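Local atomic coordinates of colicin-D (Escherichia coli, PDB entry 5ZNM), a protein that kills Escherichia coli and closely related bacteria as a toxin that inhibits protein synthesis, its C-terminal domain being a tRNA-cleaving ribonuclease. Residues 333-338 against 346-351; 354-359 against 369-374. All coordinates share one frame; numbering follows the deposited sequence.

Contact 1: residues 333-338 against 346-351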
ATOM      1  N   THR A 333      28.150  35.275  14.760  1.00 21.33           N
ATOM      2  CA  THR A 333      27.254  34.621  15.713  1.00 17.96           C
ATOM      3  C   THR A 333      27.858  33.290  16.123  1.00 20.36           C
ATOM      4  O   THR A 333      28.307  32.522  15.271  1.00 24.04           O
ATOM      5  CB  THR A 333      25.868  34.403  15.113  1.00 19.57           C
ATOM      6  OG1 THR A 333      25.232  35.666  14.900  1.00 19.03           O
ATOM      7  CG2 THR A 333      25.005  33.549  16.044  1.00 18.61           C
ATOM      8  N   VAL A 334      27.860  33.012  17.427  1.00 18.86           N
ATOM      9  CA  VAL A 334      28.526  31.842  17.983  1.00 18.40           C
ATOM     10  C   VAL A 334      27.567  31.114  18.911  1.00 22.87           C
ATOM     11  O   VAL A 334      26.671  31.722  19.509  1.00 17.63           O
ATOM     12  CB  VAL A 334      29.805  32.233  18.755  1.00 26.58           C
ATOM     13  CG1 VAL A 334      30.839  32.852  17.806  1.00 24.31           C
ATOM     14  CG2 VAL A 334      29.450  33.199  19.916  1.00 27.62           C
ATOM     15  N   GLU A 335      27.772  29.800  19.044  1.00 19.56           N
ATOM     16  CA  GLU A 335      27.062  29.052  20.072  1.00 15.60           C
ATOM     17  C   GLU A 335      27.614  29.450  21.436  1.00 19.81           C
ATOM     18  O   GLU A 335      28.832  29.453  21.644  1.00 17.79           O
ATOM     19  CB  GLU A 335      27.225  27.548  19.864  1.00 18.42           C
ATOM     20  CG  GLU A 335      26.484  26.739  20.920  1.00 19.29           C
ATOM     21  CD  GLU A 335      26.744  25.251  20.817  1.00 27.79           C
ATOM     22  OE1 GLU A 335      27.347  24.823  19.813  1.00 28.12           O
ATOM     23  OE2 GLU A 335      26.349  24.514  21.746  1.00 28.03           O
ATOM     24  N   LYS A 336      26.725  29.788  22.365  1.00 17.33           N
ATOM     25  CA  LYS A 336      27.164  30.287  23.667  1.00 19.41           C
ATOM     26  C   LYS A 336      26.091  29.906  24.680  1.00 16.01           C
ATOM     27  O   LYS A 336      25.072  30.594  24.798  1.00 17.18           O
ATOM     28  CB  LYS A 336      27.400  31.797  23.627  1.00 13.17           C
ATOM     29  CG  LYS A 336      27.743  32.444  25.006  1.00 14.85           C
ATOM     30  CD  LYS A 336      27.749  33.971  24.885  1.00 16.30           C
ATOM     31  CE  LYS A 336      27.923  34.659  26.256  1.00 19.73           C
ATOM     32  NZ  LYS A 336      29.265  34.397  26.888  1.00 22.87           N
ATOM     33  N   GLY A 337      26.310  28.793  25.372  1.00 22.14           N
ATOM     34  CA  GLY A 337      25.489  28.441  26.501  1.00 23.91           C
ATOM     35  C   GLY A 337      24.197  27.733  26.135  1.00 20.37           C
ATOM     36  O   GLY A 337      24.046  27.108  25.072  1.00 19.31           O
ATOM     37  N   THR A 338      23.235  27.851  27.047  1.00 18.94           N
ATOM     38  CA  THR A 338      22.018  27.054  26.970  1.00 21.76           C
ATOM     39  C   THR A 338      20.899  27.788  27.690  1.00 22.14           C
ATOM     40  O   THR A 338      21.140  28.706  28.484  1.00 21.28           O
ATOM     41  CB  THR A 338      22.221  25.661  27.585  1.00 27.46           C
ATOM     42  OG1 THR A 338      21.056  24.857  27.351  1.00 27.51           O
ATOM     43  CG2 THR A 338      22.470  25.777  29.089  1.00 20.22           C
ATOM     44  N   LYS A 346      20.362  24.926  22.606  1.00 24.59           N
ATOM     45  CA  LYS A 346      21.586  25.663  22.332  1.00 21.93           C
ATOM     46  C   LYS A 346      21.221  27.119  22.106  1.00 17.71           C
ATOM     47  O   LYS A 346      20.178  27.410  21.506  1.00 19.67           O
ATOM     48  CB  LYS A 346      22.304  25.106  21.107  1.00 24.10           C
ATOM     49  CG  LYS A 346      22.767  23.671  21.271  1.00 25.52           C
ATOM     50  CD  LYS A 346      23.494  23.210  20.020  1.00 32.98           C
ATOM     51  CE  LYS A 346      23.882  21.746  20.129  1.00 44.63           C
ATOM     52  NZ  LYS A 346      25.011  21.564  21.072  1.00 49.67           N
ATOM     53  N   VAL A 347      22.070  28.032  22.586  1.00 13.95           N
ATOM     54  CA  VAL A 347      21.852  29.471  22.431  1.00 15.50           C
ATOM     55  C   VAL A 347      22.905  30.009  21.470  1.00 17.28           C
ATOM     56  O   VAL A 347      24.095  29.699  21.611  1.00 19.85           O
ATOM     57  CB  VAL A 347      21.903  30.214  23.783  1.00 15.73           C
ATOM     58  CG1 VAL A 347      21.713  31.692  23.572  1.00 15.74           C
ATOM     59  CG2 VAL A 347      20.832  29.677  24.769  1.00 14.19           C
ATOM     60  N   TYR A 348      22.472  30.822  20.507  1.00 14.88           N
ATOM     61  CA  TYR A 348      23.350  31.396  19.489  1.00 16.12           C
ATOM     62  C   TYR A 348      23.389  32.900  19.693  1.00 17.78           C
ATOM     63  O   TYR A 348      22.357  33.571  19.592  1.00 19.30           O
ATOM     64  CB  TYR A 348      22.888  31.024  18.074  1.00 14.86           C
ATOM     65  CG  TYR A 348      23.032  29.537  17.874  1.00 16.68           C
ATOM     66  CD1 TYR A 348      24.269  28.975  17.571  1.00 19.95           C
ATOM     67  CD2 TYR A 348      21.952  28.690  18.047  1.00 21.21           C
ATOM     68  CE1 TYR A 348      24.411  27.603  17.431  1.00 18.37           C
ATOM     69  CE2 TYR A 348      22.084  27.324  17.902  1.00 22.02           C
ATOM     70  CZ  TYR A 348      23.313  26.791  17.598  1.00 25.97           C
ATOM     71  OH  TYR A 348      23.439  25.427  17.460  1.00 27.07           O
ATOM     72  N   PHE A 349      24.568  33.413  20.028  1.00 16.24           N
ATOM     73  CA  PHE A 349      24.751  34.788  20.479  1.00 15.62           C
ATOM     74  C   PHE A 349      25.528  35.579  19.439  1.00 19.00           C
ATOM     75  O   PHE A 349      26.487  35.065  18.851  1.00 17.47           O
ATOM     76  CB  PHE A 349      25.502  34.802  21.813  1.00 16.86           C
ATOM     77  CG  PHE A 349      25.870  36.178  22.303  1.00 16.61           C
ATOM     78  CD1 PHE A 349      24.892  37.068  22.707  1.00 14.68           C
ATOM     79  CD2 PHE A 349      27.197  36.567  22.373  1.00 19.48           C
ATOM     80  CE1 PHE A 349      25.241  38.343  23.206  1.00 18.76           C
ATOM     81  CE2 PHE A 349      27.554  37.844  22.852  1.00 17.86           C
ATOM     82  CZ  PHE A 349      26.570  38.722  23.271  1.00 17.53           C
ATOM     83  N   ASN A 350      25.112  36.828  19.202  1.00 16.41           N
ATOM     84  CA  ASN A 350      25.899  37.727  18.362  1.00 20.61           C
ATOM     85  C   ASN A 350      26.480  38.838  19.219  1.00 18.02           C
ATOM     86  O   ASN A 350      25.719  39.569  19.857  1.00 15.34           O
ATOM     87  CB  ASN A 350      25.052  38.311  17.229  1.00 20.10           C
ATOM     88  CG  ASN A 350      25.878  39.126  16.265  1.00 23.54           C
ATOM     89  OD1 ASN A 350      26.205  40.277  16.541  1.00 21.03           O
ATOM     90  ND2 ASN A 350      26.232  38.530  15.132  1.00 18.49           N
ATOM     91  N   PRO A 351      27.805  39.020  19.267  1.00 15.78           N
ATOM     92  CA  PRO A 351      28.383  40.030  20.162  1.00 15.92           C
ATOM     93  C   PRO A 351      28.218  41.467  19.686  1.00 16.20           C
ATOM     94  O   PRO A 351      28.525  42.385  20.451  1.00 20.56           O
ATOM     95  CB  PRO A 351      29.869  39.642  20.203  1.00 16.30           C
ATOM     96  CG  PRO A 351      30.105  38.942  18.897  1.00 17.21           C
ATOM     97  CD  PRO A 351      28.832  38.207  18.595  1.00 20.35           C
TER

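Contact 2: residues 354-359 against 369-374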
ATOM      1  N   MET A 354      24.111  41.885  20.181  1.00 14.84           N
ATOM      2  CA  MET A 354      23.788  41.325  21.496  1.00 17.57           C
ATOM      3  C   MET A 354      22.535  40.464  21.481  1.00 16.97           C
ATOM      4  O   MET A 354      21.976  40.164  22.542  1.00 15.82           O
ATOM      5  CB  MET A 354      23.659  42.415  22.567  1.00 20.89           C
ATOM      6  CG  MET A 354      24.867  43.320  22.636  1.00 26.53           C
ATOM      7  SD  MET A 354      26.260  42.538  23.448  1.00 39.22           S
ATOM      8  CE  MET A 354      25.628  42.433  25.123  1.00 39.14           C
ATOM      9  N   ASN A 355      22.099  40.011  20.307  1.00 16.59           N
ATOM     10  CA  ASN A 355      20.918  39.165  20.229  1.00 16.58           C
ATOM     11  C   ASN A 355      21.267  37.714  20.538  1.00 17.75           C
ATOM     12  O   ASN A 355      22.370  37.241  20.247  1.00 16.75           O
ATOM     13  CB  ASN A 355      20.268  39.276  18.846  1.00 16.23           C
ATOM     14  CG  ASN A 355      19.489  40.573  18.679  1.00 16.20           C
ATOM     15  OD1 ASN A 355      19.180  41.246  19.666  1.00 16.35           O
ATOM     16  ND2 ASN A 355      19.161  40.935  17.429  1.00 13.65           N
ATOM     17  N   VAL A 356      20.318  37.015  21.153  1.00 15.98           N
ATOM     18  CA  VAL A 356      20.377  35.567  21.292  1.00 13.67           C
ATOM     19  C   VAL A 356      19.203  34.964  20.544  1.00 16.40           C
ATOM     20  O   VAL A 356      18.129  35.567  20.455  1.00 14.66           O
ATOM     21  CB  VAL A 356      20.333  35.118  22.771  1.00 15.91           C
ATOM     22  CG1 VAL A 356      21.611  35.531  23.486  1.00 15.34           C
ATOM     23  CG2 VAL A 356      19.112  35.740  23.457  1.00 18.62           C
ATOM     24  N   VAL A 357      19.411  33.753  20.022  1.00 12.30           N
ATOM     25  CA  VAL A 357      18.340  32.925  19.469  1.00 15.04           C
ATOM     26  C   VAL A 357      18.472  31.542  20.099  1.00 15.29           C
ATOM     27  O   VAL A 357      19.578  30.990  20.151  1.00 14.43           O
ATOM     28  CB  VAL A 357      18.399  32.837  17.931  1.00 13.69           C
ATOM     29  CG1 VAL A 357      17.487  31.701  17.416  1.00 13.82           C
ATOM     30  CG2 VAL A 357      18.022  34.206  17.288  1.00 15.67           C
ATOM     31  N   ILE A 358      17.354  31.006  20.610  1.00 14.10           N
ATOM     32  CA  ILE A 358      17.320  29.702  21.274  1.00 18.99           C
ATOM     33  C   ILE A 358      16.810  28.645  20.306  1.00 15.78           C
ATOM     34  O   ILE A 358      15.709  28.776  19.759  1.00 16.76           O
ATOM     35  CB  ILE A 358      16.430  29.720  22.527  1.00 11.08           C
ATOM     36  CG1 ILE A 358      16.800  30.861  23.475  1.00 15.36           C
ATOM     37  CG2 ILE A 358      16.468  28.307  23.243  1.00 14.26           C
ATOM     38  CD1 ILE A 358      15.671  31.165  24.472  1.00 21.88           C
ATOM     39  N   ILE A 359      17.565  27.560  20.169  1.00 16.90           N
ATOM     40  CA  ILE A 359      17.188  26.411  19.356  1.00 16.83           C
ATOM     41  C   ILE A 359      17.028  25.214  20.288  1.00 18.82           C
ATOM     42  O   ILE A 359      17.954  24.880  21.033  1.00 20.80           O
ATOM     43  CB  ILE A 359      18.243  26.111  18.274  1.00 22.49           C
ATOM     44  CG1 ILE A 359      18.525  27.355  17.431  1.00 22.08           C
ATOM     45  CG2 ILE A 359      17.779  24.962  17.377  1.00 23.99           C
ATOM     46  CD1 ILE A 359      17.334  27.821  16.624  1.00 16.08           C
ATOM     47  N   TRP A 369      15.892  37.283  21.563  1.00 14.78           N
ATOM     48  CA  TRP A 369      15.755  38.640  22.082  1.00 17.04           C
ATOM     49  C   TRP A 369      17.139  39.250  22.246  1.00 14.77           C
ATOM     50  O   TRP A 369      18.163  38.589  22.038  1.00 15.75           O
ATOM     51  CB  TRP A 369      14.981  38.676  23.412  1.00 18.83           C
ATOM     52  CG  TRP A 369      15.582  37.890  24.570  1.00 17.64           C
ATOM     53  CD1 TRP A 369      16.566  38.306  25.433  1.00 18.25           C
ATOM     54  CD2 TRP A 369      15.185  36.584  25.020  1.00 19.47           C
ATOM     55  NE1 TRP A 369      16.810  37.330  26.379  1.00 23.04           N
ATOM     56  CE2 TRP A 369      15.981  36.263  26.142  1.00 20.87           C
ATOM     57  CE3 TRP A 369      14.244  35.648  24.571  1.00 17.05           C
ATOM     58  CZ2 TRP A 369      15.861  35.046  26.826  1.00 22.27           C
ATOM     59  CZ3 TRP A 369      14.124  34.430  25.259  1.00 20.83           C
ATOM     60  CH2 TRP A 369      14.934  34.147  26.366  1.00 21.63           C
ATOM     61  N   LYS A 370      17.155  40.542  22.594  1.00 17.30           N
ATOM     62  CA  LYS A 370      18.405  41.273  22.788  1.00 15.04           C
ATOM     63  C   LYS A 370      18.825  41.235  24.253  1.00 16.81           C
ATOM     64  O   LYS A 370      18.042  41.585  25.141  1.00 17.23           O
ATOM     65  CB  LYS A 370      18.274  42.731  22.327  1.00 14.44           C
ATOM     66  CG  LYS A 370      19.621  43.481  22.295  1.00 17.80           C
ATOM     67  CD  LYS A 370      19.514  44.879  21.664  1.00 18.90           C
ATOM     68  CE  LYS A 370      18.926  44.832  20.241  1.00 17.59           C
ATOM     69  NZ  LYS A 370      19.702  43.970  19.258  1.00 17.22           N
ATOM     70  N   ILE A 371      20.075  40.834  24.492  1.00 13.58           N
ATOM     71  CA  ILE A 371      20.643  40.826  25.837  1.00 15.88           C
ATOM     72  C   ILE A 371      20.881  42.261  26.300  1.00 24.32           C
ATOM     73  O   ILE A 371      21.430  43.087  25.555  1.00 20.06           O
ATOM     74  CB  ILE A 371      21.966  40.042  25.862  1.00 17.62           C
ATOM     75  CG1 ILE A 371      21.759  38.578  25.473  1.00 17.80           C
ATOM     76  CG2 ILE A 371      22.642  40.176  27.237  1.00 24.76           C
ATOM     77  CD1 ILE A 371      20.788  37.854  26.384  1.00 20.75           C
ATOM     78  N   ASN A 372      20.482  42.558  27.543  1.00 17.40           N
ATOM     79  CA  ASN A 372      20.832  43.807  28.211  1.00 20.46           C
ATOM     80  C   ASN A 372      22.043  43.549  29.108  1.00 19.38           C
ATOM     81  O   ASN A 372      21.892  42.954  30.195  1.00 21.20           O
ATOM     82  CB  ASN A 372      19.648  44.336  29.034  1.00 25.91           C
ATOM     83  CG  ASN A 372      19.972  45.646  29.776  1.00 28.35           C
ATOM     84  OD1 ASN A 372      21.094  46.132  29.745  1.00 24.78           O
ATOM     85  ND2 ASN A 372      18.975  46.219  30.423  1.00 28.85           N
ATOM     86  N   PRO A 373      23.246  43.976  28.719  1.00 19.14           N
ATOM     87  CA  PRO A 373      24.444  43.657  29.511  1.00 22.22           C
ATOM     88  C   PRO A 373      24.504  44.370  30.841  1.00 26.05           C
ATOM     89  O   PRO A 373      25.335  44.003  31.678  1.00 29.42           O
ATOM     90  CB  PRO A 373      25.593  44.127  28.611  1.00 25.91           C
ATOM     91  CG  PRO A 373      24.994  45.255  27.824  1.00 28.68           C
ATOM     92  CD  PRO A 373      23.571  44.811  27.543  1.00 20.81           C
ATOM     93  N   ASP A 374      23.666  45.371  31.066  1.00 21.57           N
ATOM     94  CA  ASP A 374      23.684  46.101  32.320  1.00 27.71           C
ATOM     95  C   ASP A 374      22.615  45.629  33.292  1.00 31.64           C
ATOM     96  O   ASP A 374      22.449  46.244  34.349  1.00 34.92           O
ATOM     97  CB  ASP A 374      23.526  47.595  32.049  1.00 30.49           C
ATOM     98  CG  ASP A 374      24.583  48.117  31.104  1.00 32.32           C
ATOM     99  OD1 ASP A 374      25.776  47.885  31.390  1.00 37.99           O
ATOM    100  OD2 ASP A 374      24.223  48.733  30.076  1.00 34.28           O
TER

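Contact 1: residues 333-338 against 346-351
Thr-333 OG1 is gripped from two directions: Asn-350 ND2 gives it a nearly straight bond (3.0 Å, 170° at the hydrogen) from within the amide plane, and a further hydrogen bond joins it to His-327 O at the end of helix 314-329. Asn-350 OD1 is held in turn by the backbone N of Asn-352 and Thr-353, which fixes the flip of the amide.

Beyond this pair the segments run antiparallel. Val-334 and Phe-349 form a hydrogen-bonded pair, with Phe-349 N to Val-334 O at 2.7 Å, and Lys-336 N reaches Val-347 O at 2.7 Å; the bond from Val-347 N to Gly-337 O is weak.

On one face, Glu-335 CB lies 3.7 Å from Tyr-348 CE1. The extended glutamate (chi1 -180°, chi2 -174°) carries OE2 to Lys-346 NZ at 3.3 Å, a salt bridge whose hydrogen bond is weak. Beside the Phe-349 ring, Lys-336 runs alongside, pointing the same way, its CD 3.7 Å from Phe-349 CD2, before NZ bonds Leu-382 O.

The chemistry is thus graded: directed polar bonds fix the Thr-333 end to the helix, whereas the exposed Glu-335–Lys-346 pair probably adds only a modest electrostatic attraction.

Contact 2: residues 354-359 against 369-374
Met-354 O receives the backbone N-H of Ile-371 at 2.8 Å, the first of three main-chain hydrogen bonds across these segments. The other two close the Val-356–Trp-369 pair in both directions: Val-356 N to Trp-369 O is nearly straight (171° at the hydrogen), while Trp-369 N to Val-356 O is more bent (149°). Between the Met-354 bond and this pair, Asn-355 and Lys-370 form a non-hydrogen-bonded pair, and Asn-355 CA adds a CA-H...O contact to Trp-369 O.

Among the polar side chains, Lys-370 NZ meets Asn-355 OD1 at 2.8 Å. The lysine doubles back through bends at chi3 and chi4, which brings the ammonium above the amide plane instead of onto a lone pair. Thr-353 O takes a second bond from this nitrogen, and Asn-355 ND2 is held by Asp-304 O, so the asparagine amide is fixed at both ends.

These pairings belong to the antiparallel hairpin of strands 355-359 and 365-370, with Trp-369 on one of the two outermost strands, 365-370, of the four-stranded sheet in the tRNase domain.

Apolar contacts gather on the face carrying Val-356 and Trp-369. Val-356 CG2 sits over the five-membered indole ring in a CH-pi contact, 4.0 Å from its centroid and only 7° off the normal. The other branch, CG1, meets Ile-371 CG1 at 3.6 Å, the two side chains crossing at about a right angle; Tyr-381 of helix 376-384 touches both residues. Farther along the indole, Ile-358 CD1 approaches CH2 of Trp-369 at 3.6 Å. At the opposite end of the contact, the folded Met-354 side chain sets its CE 3.9 Å from Pro-373 CB, and Leu-382 packs against both residues.

The two contacts come in series along the chain, contact 1 closing before contact 2 opens, and their centres lie about 9 Å apart. Each joins one pair of neighbours in the same antiparallel sheet, ordered 334-335, 346-349, 355-359, 365-370, so the strands follow one another as a meander. The middle strands connect them: Lys-346 N lies 2.9 Å from Ile-359 O and Tyr-348 N 2.9 Å from Val-357 O, both probable hydrogen bonds. Helix 376-384 packs against side chains from both contacts, and helix 314-329 likewise meets residues of each. Together they hold the outer strands to the middle pair within the C-terminal tRNase domain, their centres about 30 and 33 Å from the centre of the chain.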